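Local coordinates for NtrC family transcriptional regulator (Clostridium acetobutylicum ATCC 824, PDB 2Q5C), which is probably a sigma-54-dependent transcriptional activator, represented here by its N-terminal PrpR-type domain, which precedes the PAS, AAA and DNA-binding parts, at residues Asn13-Lys27 against Ile166-Glu178. Sequence-based numbering, arbitrary orientation.
Sequences NENLLNLFPKLALEK and INSGEESLRRAIE. With SO4 (sulfate ion), chain G.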
# COMPACT_ATOMS: atom_id res chain seq x y z
N ASN A 13 2.79 -4.29 5.66
CA ASN A 13 4.22 -4.03 5.51
C ASN A 13 4.87 -4.10 6.89
O ASN A 13 4.66 -3.21 7.72
CB ASN A 13 4.41 -2.66 4.87
CG ASN A 13 5.80 -2.46 4.34
OD1 ASN A 13 6.71 -2.16 5.10
ND2 ASN A 13 5.97 -2.64 3.02
N GLU A 14 5.64 -5.15 7.14
CA GLU A 14 6.25 -5.36 8.45
C GLU A 14 7.17 -4.22 8.86
O GLU A 14 7.23 -3.86 10.05
CB GLU A 14 7.00 -6.70 8.51
CG GLU A 14 6.08 -7.91 8.31
CD GLU A 14 4.95 -8.03 9.35
OE1 GLU A 14 5.20 -7.78 10.56
OE2 GLU A 14 3.81 -8.38 8.97
N ASN A 15 7.87 -3.62 7.90
CA ASN A 15 8.80 -2.54 8.25
C ASN A 15 8.05 -1.32 8.77
O ASN A 15 8.44 -0.72 9.78
CB ASN A 15 9.67 -2.17 7.05
CG ASN A 15 10.80 -3.15 6.83
OD1 ASN A 15 11.02 -4.07 7.64
ND2 ASN A 15 11.52 -2.98 5.73
N LEU A 16 6.94 -0.99 8.10
CA LEU A 16 6.09 0.11 8.55
C LEU A 16 5.48 -0.19 9.88
O LEU A 16 5.44 0.67 10.74
CB LEU A 16 4.97 0.45 7.56
CG LEU A 16 5.29 1.06 6.20
CD1 LEU A 16 4.00 1.35 5.44
CD2 LEU A 16 6.09 2.33 6.40
N LEU A 17 4.99 -1.43 10.05
CA LEU A 17 4.34 -1.79 11.30
C LEU A 17 5.30 -1.73 12.47
O LEU A 17 4.91 -1.30 13.55
CB LEU A 17 3.68 -3.18 11.22
CG LEU A 17 2.52 -3.29 10.21
CD1 LEU A 17 2.18 -4.74 9.86
CD2 LEU A 17 1.27 -2.56 10.73
N ASN A 18 6.56 -2.11 12.27
CA ASN A 18 7.52 -2.03 13.37
C ASN A 18 8.05 -0.62 13.62
O ASN A 18 8.43 -0.27 14.74
CB ASN A 18 8.68 -3.00 13.16
CG ASN A 18 8.24 -4.44 13.12
OD1 ASN A 18 8.71 -5.22 12.28
ND2 ASN A 18 7.35 -4.82 14.04
N LEU A 19 8.09 0.21 12.58
CA LEU A 19 8.51 1.59 12.74
C LEU A 19 7.46 2.46 13.48
O LEU A 19 7.79 3.36 14.24
CB LEU A 19 8.80 2.19 11.36
CG LEU A 19 9.15 3.68 11.30
CD1 LEU A 19 10.43 3.99 12.12
CD2 LEU A 19 9.34 4.08 9.85
N PHE A 20 6.18 2.17 13.21
CA PHE A 20 5.12 3.07 13.66
C PHE A 20 5.14 3.34 15.18
O PHE A 20 5.02 4.49 15.59
CB PHE A 20 3.79 2.50 13.15
CG PHE A 20 2.57 3.37 13.38
CD1 PHE A 20 2.43 4.57 12.69
CD2 PHE A 20 1.53 2.96 14.22
CE1 PHE A 20 1.29 5.37 12.88
CE2 PHE A 20 0.38 3.76 14.39
CZ PHE A 20 0.28 4.94 13.71
N PRO A 21 5.27 2.30 16.03
CA PRO A 21 5.32 2.61 17.46
C PRO A 21 6.52 3.45 17.89
O PRO A 21 6.45 4.13 18.91
CB PRO A 21 5.39 1.23 18.15
CG PRO A 21 5.10 0.25 17.12
CD PRO A 21 5.24 0.85 15.77
N LYS A 22 7.61 3.38 17.13
CA LYS A 22 8.77 4.22 17.43
C LYS A 22 8.47 5.65 17.13
O LYS A 22 8.81 6.55 17.92
CB LYS A 22 10.01 3.77 16.65
CG LYS A 22 10.38 2.33 16.92
CD LYS A 22 11.49 1.88 15.99
CE LYS A 22 11.70 0.38 16.07
NZ LYS A 22 12.79 -0.05 15.16
N LEU A 23 7.76 5.89 16.03
CA LEU A 23 7.36 7.25 15.70
C LEU A 23 6.32 7.78 16.67
O LEU A 23 6.29 8.97 16.97
CB LEU A 23 6.89 7.36 14.25
CG LEU A 23 7.89 6.92 13.18
CD1 LEU A 23 7.30 7.03 11.79
CD2 LEU A 23 9.16 7.75 13.27
N ALA A 24 5.49 6.89 17.19
CA ALA A 24 4.49 7.29 18.19
C ALA A 24 5.11 7.84 19.49
O ALA A 24 4.57 8.75 20.12
CB ALA A 24 3.55 6.14 18.47
N LEU A 25 6.28 7.32 19.88
CA LEU A 25 7.02 7.88 21.01
C LEU A 25 7.51 9.32 20.75
O LEU A 25 7.44 10.19 21.63
CB LEU A 25 8.24 7.02 21.35
CG LEU A 25 8.11 5.62 21.92
CD1 LEU A 25 9.52 5.16 22.27
CD2 LEU A 25 7.27 5.68 23.19
N GLU A 26 7.98 9.54 19.53
CA GLU A 26 8.52 10.82 19.12
C GLU A 26 7.43 11.89 18.98
O GLU A 26 7.68 13.08 19.18
CB GLU A 26 9.28 10.62 17.80
CG GLU A 26 9.86 11.88 17.20
CD GLU A 26 10.46 11.64 15.85
OE1 GLU A 26 11.04 10.55 15.64
OE2 GLU A 26 10.38 12.56 15.00
N LYS A 27 6.22 11.45 18.62
CA LYS A 27 5.11 12.35 18.40
C LYS A 27 4.02 12.28 19.48
O LYS A 27 2.97 12.93 19.35
CB LYS A 27 4.53 12.13 16.99
CG LYS A 27 5.57 12.20 15.85
CD LYS A 27 6.25 13.56 15.73
CE LYS A 27 7.24 13.56 14.55
NZ LYS A 27 8.33 14.59 14.66
N ILE A 166 5.89 -3.50 -3.85
CA ILE A 166 6.28 -2.09 -3.78
C ILE A 166 6.10 -1.66 -2.35
O ILE A 166 4.97 -1.75 -1.83
CB ILE A 166 5.40 -1.23 -4.69
CG1 ILE A 166 5.54 -1.68 -6.14
CG2 ILE A 166 5.80 0.25 -4.60
CD1 ILE A 166 4.48 -1.07 -7.03
N ASN A 167 7.18 -1.19 -1.74
CA ASN A 167 7.18 -0.84 -0.31
C ASN A 167 7.02 0.65 -0.11
O ASN A 167 6.95 1.41 -1.06
CB ASN A 167 8.46 -1.36 0.34
CG ASN A 167 8.53 -2.90 0.35
OD1 ASN A 167 7.52 -3.58 0.61
ND2 ASN A 167 9.70 -3.45 -0.00
N SER A 168 6.98 1.02 1.15
CA SER A 168 6.90 2.40 1.56
C SER A 168 8.04 2.57 2.53
O SER A 168 8.59 1.60 3.05
CB SER A 168 5.60 2.64 2.31
OG SER A 168 5.52 4.01 2.64
N GLY A 169 8.37 3.81 2.80
CA GLY A 169 9.49 4.08 3.68
C GLY A 169 9.16 5.01 4.81
O GLY A 169 8.01 5.42 5.01
N GLU A 170 10.20 5.35 5.54
CA GLU A 170 10.08 6.20 6.72
C GLU A 170 9.54 7.58 6.42
O GLU A 170 8.67 8.08 7.13
CB GLU A 170 11.42 6.27 7.48
CG GLU A 170 11.40 7.29 8.61
CD GLU A 170 12.56 7.16 9.53
OE1 GLU A 170 13.33 6.19 9.37
OE2 GLU A 170 12.69 8.04 10.43
N GLU A 171 10.05 8.23 5.38
CA GLU A 171 9.61 9.58 5.13
C GLU A 171 8.12 9.62 4.81
O GLU A 171 7.40 10.50 5.29
CB GLU A 171 10.47 10.22 4.04
CG GLU A 171 10.15 11.68 3.78
CD GLU A 171 10.42 12.63 4.97
OE1 GLU A 171 11.20 12.29 5.90
OE2 GLU A 171 9.84 13.74 4.93
N SER A 172 7.65 8.67 4.02
CA SER A 172 6.23 8.58 3.67
C SER A 172 5.36 8.40 4.94
O SER A 172 4.27 9.00 5.10
CB SER A 172 6.00 7.42 2.69
OG SER A 172 6.55 7.73 1.41
N LEU A 173 5.82 7.57 5.86
CA LEU A 173 5.06 7.33 7.08
C LEU A 173 5.09 8.55 7.99
O LEU A 173 4.05 8.90 8.55
CB LEU A 173 5.58 6.08 7.81
CG LEU A 173 4.80 5.69 9.07
CD1 LEU A 173 3.30 5.52 8.79
CD2 LEU A 173 5.39 4.41 9.66
N ARG A 174 6.24 9.23 8.10
CA ARG A 174 6.27 10.50 8.87
C ARG A 174 5.32 11.53 8.31
O ARG A 174 4.63 12.22 9.09
CB ARG A 174 7.70 11.05 8.91
CG ARG A 174 8.64 10.24 9.77
CD ARG A 174 10.03 10.88 9.77
NE ARG A 174 10.90 10.18 10.70
CZ ARG A 174 10.99 10.49 11.99
NH1 ARG A 174 10.27 11.49 12.50
NH2 ARG A 174 11.80 9.79 12.76
N ARG A 175 5.27 11.65 6.98
CA ARG A 175 4.35 12.62 6.36
C ARG A 175 2.91 12.27 6.66
O ARG A 175 2.09 13.17 6.90
CB ARG A 175 4.57 12.70 4.85
CG ARG A 175 5.93 13.27 4.44
CD ARG A 175 5.95 13.59 2.95
NE ARG A 175 6.10 12.40 2.11
CZ ARG A 175 7.25 12.03 1.53
NH1 ARG A 175 8.35 12.76 1.71
NH2 ARG A 175 7.29 10.94 0.77
N ALA A 176 2.57 10.98 6.62
CA ALA A 176 1.19 10.58 6.91
C ALA A 176 0.81 10.86 8.35
O ALA A 176 -0.32 11.26 8.65
CB ALA A 176 0.99 9.09 6.55
N ILE A 177 1.75 10.67 9.27
CA ILE A 177 1.50 10.97 10.68
C ILE A 177 1.26 12.46 10.85
O ILE A 177 0.31 12.83 11.55
CB ILE A 177 2.64 10.46 11.58
CG1 ILE A 177 2.60 8.93 11.63
CG2 ILE A 177 2.56 11.06 12.99
CD1 ILE A 177 3.85 8.31 12.23
N GLU A 178 2.10 13.28 10.22
CA GLU A 178 1.89 14.73 10.27
C GLU A 178 0.51 15.09 9.77
O GLU A 178 -0.20 15.89 10.39
CB GLU A 178 2.98 15.47 9.48
CG GLU A 178 3.03 17.00 9.80
CD GLU A 178 3.87 17.83 8.81
OE1 GLU A 178 4.50 17.26 7.87
OE2 GLU A 178 3.89 19.08 8.98
S SO4 G . 9.08 14.56 10.85
O1 SO4 G . 8.68 14.79 9.47
O2 SO4 G . 8.40 13.39 11.41
O3 SO4 G . 10.52 14.37 10.89
O4 SO4 G . 8.71 15.72 11.67
O HOH W 1 10.90 -0.61 3.74
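Leu173 drops as a knob into a hole formed by Leu16, Leu19, Phe20 and Leu23, interlocking segments 14-27 and 170-178, which cross at -51° with axes 10.8 Å apart. With CG anti to the backbone N (chi1 -177°), Leu173 CD2 lies 3.9 Å from Leu23 CD1, while Leu173 CD1 turns to the Phe20 ring. One turn on, isoleucine's longer arm brings Ile177 CD1 to 3.7 Å from Leu23 CD1 and 4.0 Å from Phe20 CE1. Each half of the chain is a Rossmann-like alpha/beta domain built on a parallel sheet of order 2-1-3-4, and 170-178, entered from the last strand of the second half, returns to pack on the first beside 14-27. Arginine suits the rim: Arg174's extended apolar stem crosses Leu23 at about a right angle, and its guanidinium, one face under Leu23 CD2, offers its edge to carboxylates. NE and NH2 share Glu170 OE2 side-on; in one of its two conformers, Glu26 is gripped end-on by NH1 and NH2 and also binds Lys27 NZ through OE2. Lys27 NZ and Arg174 NH1 hold a sulfate, probably from the crystallisation liquor. At the other end, Asn13 OD1 caps its helix, accepting from Leu16 N (3.2 Å), leaving ND2 to bond weakly to Asn167 OD1, the amide planes 79° apart.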